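Local coordinates for protein aminopeptidase C (Lactobacillus rhamnosus, PDB 4K7C) that probably acts as a papain-like cysteine aminopeptidase, removing residues from the amino ends of peptides, at residues Trp102-Lys107 against Thr134-Gly139; Ser108-Glu113 against Asn284-Arg289; Lys225-Tyr230 against Ile239-Thr244. All coordinates share one frame; numbering follows the deposited sequence. Where two conformers were deposited one is given.

Contact 1 (Trp102-Lys107 against Thr134-Gly139); sequences WDKFEK and TPQQDG
Lys104 and Lys107, a turn apart on helix 96-117, carry most of the contact, each driving its ammonium group into the polar loop of Thr134-Gly139. The one charge-to-charge link across the segments joins Lys104 NZ to Asp138 OD1 at 2.8 Å, on the oxygen's anti lone pair. Asp138 is shared with other partners: OD2 meets the hydroxyl of Ser169 and the backbone of Gly68, and OD1 also meets Asn173. Lys107 NZ has its counter-ion on its own helix, the syn lone pair of Asp103 OD2, at 2.6 Å.

Neutral acceptors take up the other protons. Lys104 NZ gives a bond of 2.8 Å to Gln136 OE1, lying in the carbonyl plane, on a lone pair. The two side chains cross at about a right angle; Gln136 reaches this spot with CG wedged between its backbone N and carbonyl carbon (chi1 55°), and its NE2 turns to Asn173 and Asn177. An amide suits the place because it accepts from lysine while donating to asparagines.

This loop runs into an Asp-Gly-Gly sequence which, by analogy with the Asn-Gly-Gly of papain, probably borders the substrate cleft. Trp71, in the Cys-Trp pair that carries the nucleophile in this family, donates to Asp138 O.

Backbone carbonyls hold Lys107. Its chain runs extended beyond CG, and NZ donates to Gly139 O at 2.7 Å from 37° above the carbonyl plane and to Gln137 O at 2.9 Å. With Asp103 these make three acceptors for one ammonium, which should favour its charged form despite burial.

Apolar contact is slight, with Lys107 CB 4.1 Å from Gln136 CB. Farther along, a water bridges Lys107 O and Pro135 O.

Contact 2 (Ser108-Glu113 against Asn284-Arg289); sequences SNYFYE and NVVGGR
Tyr110 lies against the chain of Asn284-Val286, and its CB, CG, CD1 and CE1 carry the contact. CB sits 3.5 Å from Asn284 O, and CG is near the same carbonyl. CD1 is the busiest atom, touching Val286 CG2 obliquely at 3.5 Å and Asn284 C at a like distance. At CE1 the neighbour is Asn284 N, which lies over one ring face toward its rim, while Val286 N is at the edge, in plane. With CG swung to the far side from the backbone N (chi1 -152°), one side of the ring, CD1 and CE1, comes against the Asn284-Val286 backbone; a tyrosine ring is broad enough to span several of its atoms.

The branched Val286 fills the angle between Tyr110 and Asn109, its CG2 3.8 Å from Asn109 ND2. That amide reaches Ala3 O of the second subunit, and a water accepts from both Asn109 ND2 (3.1 Å) and Val286 N (3.0 Å). Asn284 ND2 turns away to Asp103.

Past Val286 the chain reverses through Gly287, whose positive phi (91°) suits glycine, and Gly288 N bonds back to Val285 O at 3.0 Å. This is a type II beta turn, packed by its first half on a helix flank at a subunit interface.

Contact 3 (Lys225-Tyr230 against Ile239-Thr244); sequences KFDFEY and IDRELT
Phe226 and Leu243 form the tight side of this pairing. Leu243 CB stands over the face of the Phe226 ring in a CH-pi contact, 4.2 Å from CB to the ring centroid, and Leu243 CD1 reaches Phe228 CB at 3.7 Å. A chi1 of 55° folds the Phe226 ring back over the partner strand. Helix 245-253 covers this face through Phe248 and Tyr252, so large apolar groups fit here. Paired backbone hydrogen bonds join Phe226 with Leu243 and Phe228 with Asp240, the N-to-O distances of the latter two both 2.8 Å.

The other face is more exposed and richer in charge. At the exposed end Lys225 NZ makes a salt bridge to Glu242 OE1 at 2.8 Å, nearly along the C-O axis. Glu229 CG lies alongside Ile239 CG1 at 3.6 Å, while Glu229 OE1 turns to the hydroxyl of Tyr237. Asp227 serves two neighbours: OD1 takes the N-H of Glu242 at 2.9 Å in a fairly straight bond (166°), whereas OD2 makes a weak salt bridge with Arg241 NE at 3.4 Å. Arg241 has a stronger partner in Asp375 of the third subunit.

Asp227 thus satisfies an N-H where the pairing slips by one residue between Phe228-Asp240 and Phe226-Leu243, with Glu242 in left-handed backbone geometry. Such a slip is a beta bulge, here in a two-stranded antiparallel hairpin.

In the fold
Contacts 1 and 2 are neighbours on helix 96-117, with centres 9 Å apart, and their segments alternate along the chain. They meet directly: Asp103 OD1 and Asn284 ND2, 2.9 Å apart, probably form a hydrogen bond, and Pro135 packs on Phe111. Contact 1 lies nearer the probable active site, through Trp71, which follows the expected nucleophile, and nearby Gly68, while both touch the second subunit. Contact 3 is remote, its centre about 29 Å from that of contact 1 and 30 Å from that of contact 2. Its hairpin, nested in the loop that contact 2 closes, faces the third subunit; a glycerol, probably from crystallisation, lies near Phe228.

Contact 1 (Trp102-Lys107 against Thr134-Gly139)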
# COMPACT_ATOMS: atom_id res chain seq x y z
N TRP A 102 10.54 1.26 35.88
CA TRP A 102 11.18 0.89 37.12
C TRP A 102 12.28 -0.14 36.88
O TRP A 102 13.35 -0.05 37.47
CB TRP A 102 10.15 0.39 38.09
CG TRP A 102 9.24 1.48 38.54
CD1 TRP A 102 7.88 1.53 38.45
CD2 TRP A 102 9.64 2.70 39.19
NE1 TRP A 102 7.41 2.70 39.01
CE2 TRP A 102 8.47 3.43 39.46
CE3 TRP A 102 10.85 3.23 39.57
CZ2 TRP A 102 8.48 4.71 40.13
CZ3 TRP A 102 10.89 4.50 40.19
CH2 TRP A 102 9.72 5.23 40.45
N ASP A 103 12.08 -1.01 35.90
CA ASP A 103 13.10 -1.94 35.52
C ASP A 103 14.38 -1.23 35.04
O ASP A 103 15.55 -1.46 35.51
CB ASP A 103 12.60 -2.93 34.46
CG ASP A 103 13.63 -3.97 34.12
OD1 ASP A 103 14.06 -4.68 35.07
OD2 ASP A 103 14.01 -4.09 32.88
N LYS A 104 14.27 -0.36 34.06
CA LYS A 104 15.38 0.44 33.59
C LYS A 104 16.06 1.29 34.63
O LYS A 104 17.25 1.43 34.66
CB LYS A 104 14.92 1.35 32.45
CG LYS A 104 14.54 0.66 31.16
CD LYS A 104 15.45 1.05 30.04
CE LYS A 104 15.29 0.25 28.73
NZ LYS A 104 15.57 -1.20 28.81
N PHE A 105 15.27 1.93 35.48
CA PHE A 105 15.85 2.76 36.48
C PHE A 105 16.62 1.91 37.53
O PHE A 105 17.76 2.23 37.87
CB PHE A 105 14.79 3.64 37.12
CG PHE A 105 15.38 4.72 37.98
CD1 PHE A 105 16.34 5.59 37.45
CD2 PHE A 105 14.96 4.89 39.27
CE1 PHE A 105 16.95 6.54 38.21
CE2 PHE A 105 15.57 5.91 40.03
CZ PHE A 105 16.51 6.75 39.48
N GLU A 106 16.01 0.83 37.98
CA GLU A 106 16.64 -0.09 38.98
C GLU A 106 17.85 -0.73 38.34
O GLU A 106 18.90 -0.75 38.93
CB GLU A 106 15.66 -1.15 39.46
CG GLU A 106 14.61 -0.57 40.39
CD GLU A 106 15.11 -0.31 41.86
OE1 GLU A 106 16.24 -0.70 42.26
OE2 GLU A 106 14.30 0.34 42.60
N LYS A 107 17.74 -1.12 37.06
CA LYS A 107 18.95 -1.67 36.38
C LYS A 107 20.13 -0.68 36.28
O LYS A 107 21.24 -1.13 36.29
CB LYS A 107 18.58 -2.23 35.01
CG LYS A 107 17.84 -3.53 35.02
CD LYS A 107 17.39 -3.95 33.60
CE LYS A 107 16.95 -5.37 33.61
NZ LYS A 107 16.08 -5.62 32.42
N THR A 134 26.89 -5.21 27.99
CA THR A 134 25.47 -5.05 28.05
C THR A 134 25.04 -4.34 29.33
O THR A 134 24.57 -5.01 30.29
CB THR A 134 24.73 -6.38 27.93
OG1 THR A 134 25.33 -7.18 26.91
CG2 THR A 134 23.34 -6.17 27.55
N PRO A 135 25.29 -3.03 29.42
CA PRO A 135 25.01 -2.40 30.74
C PRO A 135 23.61 -2.62 31.29
O PRO A 135 23.44 -2.96 32.47
CB PRO A 135 25.31 -0.91 30.48
CG PRO A 135 26.25 -0.92 29.35
CD PRO A 135 25.74 -2.00 28.47
N GLN A 136 22.60 -2.46 30.45
CA GLN A 136 21.29 -2.95 30.73
C GLN A 136 20.66 -3.42 29.44
O GLN A 136 21.21 -3.20 28.37
CB GLN A 136 20.46 -1.89 31.41
CG GLN A 136 20.39 -0.59 30.61
CD GLN A 136 19.28 -0.59 29.57
OE1 GLN A 136 18.12 -0.96 29.83
NE2 GLN A 136 19.62 -0.20 28.39
N GLN A 137 19.50 -4.03 29.53
CA GLN A 137 18.73 -4.40 28.35
C GLN A 137 17.27 -4.51 28.73
O GLN A 137 16.90 -4.43 29.89
CB GLN A 137 19.27 -5.72 27.80
CG GLN A 137 19.21 -6.91 28.75
CD GLN A 137 19.85 -8.17 28.19
OE1 GLN A 137 19.34 -8.73 27.26
NE2 GLN A 137 20.96 -8.62 28.77
N ASP A 138 16.44 -4.72 27.73
CA ASP A 138 14.98 -4.88 27.95
C ASP A 138 14.58 -6.12 28.69
O ASP A 138 13.61 -6.07 29.43
CB ASP A 138 14.17 -4.82 26.65
CG ASP A 138 14.11 -3.43 26.01
OD1 ASP A 138 14.70 -2.42 26.48
OD2 ASP A 138 13.51 -3.31 24.90
N GLY A 139 15.28 -7.26 28.46
CA GLY A 139 14.87 -8.50 29.01
C GLY A 139 15.05 -8.72 30.51
O GLY A 139 15.84 -8.03 31.19
O HOH W 1 13.98 -3.05 30.67
O HOH W 2 22.08 -3.53 34.81

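Contact 2 (Ser108-Glu113 against Asn284-Arg289)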
# COMPACT_ATOMS: atom_id res chain seq x y z
N SER A 108 19.87 0.63 36.14
CA SER A 108 20.88 1.68 36.12
C SER A 108 21.71 1.67 37.43
O SER A 108 22.93 1.48 37.42
CB SER A 108 20.24 3.07 35.77
OG SER A 108 19.53 3.10 34.49
N ASN A 109 21.01 1.65 38.55
CA ASN A 109 21.59 1.49 39.88
C ASN A 109 22.30 0.14 40.09
O ASN A 109 23.44 0.11 40.62
CB ASN A 109 20.49 1.61 40.93
CG ASN A 109 21.06 1.70 42.34
OD1 ASN A 109 21.84 2.63 42.60
ND2 ASN A 109 20.68 0.80 43.19
N TYR A 110 21.64 -0.93 39.66
CA TYR A 110 22.28 -2.26 39.64
C TYR A 110 23.61 -2.28 38.93
O TYR A 110 24.59 -2.75 39.50
CB TYR A 110 21.31 -3.36 39.12
CG TYR A 110 21.59 -4.72 39.67
CD1 TYR A 110 20.90 -5.18 40.77
CD2 TYR A 110 22.51 -5.57 39.10
CE1 TYR A 110 21.10 -6.42 41.30
CE2 TYR A 110 22.73 -6.84 39.65
CZ TYR A 110 22.04 -7.23 40.76
OH TYR A 110 22.18 -8.47 41.34
N PHE A 111 23.66 -1.69 37.73
CA PHE A 111 24.87 -1.58 36.96
C PHE A 111 25.96 -0.79 37.72
O PHE A 111 27.11 -1.21 37.78
CB PHE A 111 24.57 -0.92 35.60
CG PHE A 111 25.80 -0.61 34.79
CD1 PHE A 111 26.40 -1.57 33.99
CD2 PHE A 111 26.30 0.68 34.79
CE1 PHE A 111 27.53 -1.22 33.25
CE2 PHE A 111 27.42 1.02 34.11
CZ PHE A 111 28.06 0.07 33.30
N TYR A 112 25.60 0.34 38.31
CA TYR A 112 26.59 1.15 39.01
C TYR A 112 27.17 0.34 40.18
O TYR A 112 28.37 0.44 40.48
CB TYR A 112 26.00 2.42 39.53
CG TYR A 112 25.51 3.39 38.49
CD1 TYR A 112 26.18 3.58 37.28
CD2 TYR A 112 24.37 4.18 38.73
CE1 TYR A 112 25.77 4.54 36.34
CE2 TYR A 112 23.95 5.14 37.81
CZ TYR A 112 24.60 5.30 36.58
OH TYR A 112 24.21 6.25 35.62
N GLU A 113 26.33 -0.40 40.86
CA GLU A 113 26.79 -1.17 42.03
C GLU A 113 27.71 -2.30 41.54
O GLU A 113 28.72 -2.65 42.21
CB GLU A 113 25.61 -1.69 42.87
CG GLU A 113 24.93 -0.58 43.67
CD GLU A 113 25.87 0.02 44.71
OE1 GLU A 113 26.63 -0.82 45.30
OE2 GLU A 113 25.87 1.26 44.92
N ASN A 284 18.01 -6.76 38.91
CA ASN A 284 17.67 -5.39 38.65
C ASN A 284 17.53 -4.57 39.93
O ASN A 284 17.93 -3.43 39.96
CB ASN A 284 16.34 -5.22 37.87
CG ASN A 284 15.19 -6.10 38.37
OD1 ASN A 284 15.29 -6.90 39.32
ND2 ASN A 284 14.10 -6.01 37.68
N VAL A 285 16.88 -5.14 40.94
CA VAL A 285 16.49 -4.26 42.09
C VAL A 285 17.48 -4.56 43.25
O VAL A 285 17.40 -5.59 43.86
CB VAL A 285 15.11 -4.51 42.64
CG1 VAL A 285 14.84 -3.59 43.86
CG2 VAL A 285 14.06 -4.24 41.52
N VAL A 286 18.42 -3.66 43.45
CA VAL A 286 19.34 -3.79 44.58
C VAL A 286 18.49 -3.75 45.83
O VAL A 286 17.66 -2.82 46.05
CB VAL A 286 20.50 -2.75 44.61
CG1 VAL A 286 21.33 -2.80 45.93
CG2 VAL A 286 21.41 -2.90 43.40
N GLY A 287 18.73 -4.76 46.68
CA GLY A 287 18.01 -4.86 47.89
C GLY A 287 16.75 -5.70 47.79
O GLY A 287 16.14 -6.01 48.80
N GLY A 288 16.35 -6.08 46.59
CA GLY A 288 15.15 -6.86 46.41
C GLY A 288 15.54 -8.29 46.24
O GLY A 288 16.73 -8.66 46.32
N ARG A 289 14.54 -9.11 46.04
CA ARG A 289 14.78 -10.53 45.96
C ARG A 289 15.68 -10.93 44.78
O ARG A 289 15.67 -10.26 43.72
CB ARG A 289 13.43 -11.24 45.88
CG ARG A 289 12.71 -11.05 44.53
CD ARG A 289 11.68 -12.14 44.26
NE ARG A 289 10.58 -12.10 45.24
CZ ARG A 289 10.37 -13.04 46.18
NH1 ARG A 289 9.33 -12.90 47.02
NH2 ARG A 289 11.15 -14.14 46.27
O HOH W 3 18.75 -1.19 41.79

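Contact 3 (Lys225-Tyr230 against Ile239-Thr244)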
# COMPACT_ATOMS: atom_id res chain seq x y z
N LYS A 225 -0.82 8.03 42.46
CA LYS A 225 -2.19 8.02 42.96
C LYS A 225 -3.15 8.18 41.79
O LYS A 225 -2.97 9.09 40.95
CB LYS A 225 -2.34 9.21 43.90
CG LYS A 225 -3.74 9.36 44.44
CD LYS A 225 -3.77 10.34 45.59
CE LYS A 225 -4.58 11.56 45.22
NZ LYS A 225 -4.71 12.38 46.45
N PHE A 226 -4.17 7.32 41.69
CA PHE A 226 -5.12 7.50 40.56
C PHE A 226 -6.49 6.93 40.92
O PHE A 226 -6.62 6.06 41.82
CB PHE A 226 -4.58 6.76 39.33
CG PHE A 226 -4.29 5.28 39.60
CD1 PHE A 226 -3.11 4.88 40.19
CD2 PHE A 226 -5.19 4.36 39.30
CE1 PHE A 226 -2.85 3.54 40.46
CE2 PHE A 226 -4.96 3.01 39.51
CZ PHE A 226 -3.77 2.58 40.12
N ASP A 227 -7.49 7.35 40.16
CA ASP A 227 -8.82 6.73 40.18
C ASP A 227 -8.94 5.70 39.07
O ASP A 227 -8.35 5.88 38.00
CB ASP A 227 -9.88 7.78 39.98
CG ASP A 227 -10.02 8.72 41.12
OD1 ASP A 227 -9.39 8.61 42.20
OD2 ASP A 227 -10.88 9.61 40.93
N PHE A 228 -9.66 4.62 39.35
CA PHE A 228 -9.87 3.54 38.39
C PHE A 228 -11.38 3.46 38.13
O PHE A 228 -12.14 3.24 39.07
CB PHE A 228 -9.38 2.28 39.02
CG PHE A 228 -9.50 1.03 38.16
CD1 PHE A 228 -9.22 1.06 36.80
CD2 PHE A 228 -9.78 -0.16 38.75
CE1 PHE A 228 -9.31 -0.09 36.03
CE2 PHE A 228 -9.80 -1.34 38.01
CZ PHE A 228 -9.57 -1.29 36.64
N GLU A 229 -11.83 3.71 36.88
CA GLU A 229 -13.21 3.63 36.50
C GLU A 229 -13.32 2.59 35.34
O GLU A 229 -12.48 2.60 34.46
CB GLU A 229 -13.67 4.98 35.91
CG GLU A 229 -13.78 6.14 36.88
CD GLU A 229 -14.34 7.40 36.23
OE1 GLU A 229 -15.57 7.50 36.08
OE2 GLU A 229 -13.56 8.38 36.04
N TYR A 230 -14.28 1.70 35.40
CA TYR A 230 -14.50 0.69 34.40
C TYR A 230 -15.95 0.16 34.43
O TYR A 230 -16.68 0.43 35.36
CB TYR A 230 -13.53 -0.48 34.55
CG TYR A 230 -13.75 -1.29 35.79
CD1 TYR A 230 -13.16 -0.94 37.02
CD2 TYR A 230 -14.56 -2.42 35.75
CE1 TYR A 230 -13.40 -1.65 38.16
CE2 TYR A 230 -14.77 -3.15 36.89
CZ TYR A 230 -14.20 -2.74 38.08
OH TYR A 230 -14.43 -3.50 39.15
N ILE A 239 -16.27 2.67 40.14
CA ILE A 239 -15.23 3.65 40.37
C ILE A 239 -14.53 3.40 41.69
O ILE A 239 -15.19 3.19 42.70
CB ILE A 239 -15.75 5.08 40.28
CG1 ILE A 239 -14.56 6.02 40.42
CG2 ILE A 239 -16.88 5.38 41.24
CD1 ILE A 239 -14.92 7.43 40.09
N ASP A 240 -13.21 3.36 41.65
CA ASP A 240 -12.42 3.09 42.83
C ASP A 240 -11.41 4.27 42.90
O ASP A 240 -10.60 4.47 41.99
CB ASP A 240 -11.79 1.73 42.67
CG ASP A 240 -11.19 1.19 43.92
OD1 ASP A 240 -11.04 1.94 44.90
OD2 ASP A 240 -10.81 -0.02 43.87
N ARG A 241 -11.53 5.10 43.94
CA ARG A 241 -10.78 6.32 44.05
C ARG A 241 -9.52 6.31 44.89
O ARG A 241 -9.39 5.53 45.81
CB ARG A 241 -11.74 7.42 44.48
CG ARG A 241 -12.87 7.58 43.42
CD ARG A 241 -13.78 8.64 43.81
NE ARG A 241 -13.26 9.91 43.35
CZ ARG A 241 -13.94 11.04 43.56
NH1 ARG A 241 -13.44 12.18 43.16
NH2 ARG A 241 -15.12 10.98 44.18
N GLU A 242 -8.56 7.15 44.51
CA GLU A 242 -7.33 7.35 45.24
C GLU A 242 -6.51 6.05 45.54
O GLU A 242 -5.96 5.83 46.61
CB GLU A 242 -7.71 8.02 46.54
CG GLU A 242 -8.51 9.27 46.28
CD GLU A 242 -8.04 10.32 47.20
OE1 GLU A 242 -7.28 11.18 46.70
OE2 GLU A 242 -8.36 10.18 48.41
N LEU A 243 -6.46 5.19 44.55
CA LEU A 243 -5.59 4.02 44.58
C LEU A 243 -4.14 4.48 44.40
O LEU A 243 -3.85 5.55 43.81
CB LEU A 243 -6.02 3.07 43.49
CG LEU A 243 -7.34 2.30 43.60
CD1 LEU A 243 -7.74 1.73 42.26
CD2 LEU A 243 -7.20 1.20 44.62
N THR A 244 -3.20 3.64 44.92
CA THR A 244 -1.81 3.74 44.56
C THR A 244 -1.48 2.47 43.70
O THR A 244 -2.28 1.50 43.67
CB THR A 244 -0.88 3.87 45.74
OG1 THR A 244 -0.67 2.57 46.30
CG2 THR A 244 -1.39 4.84 46.74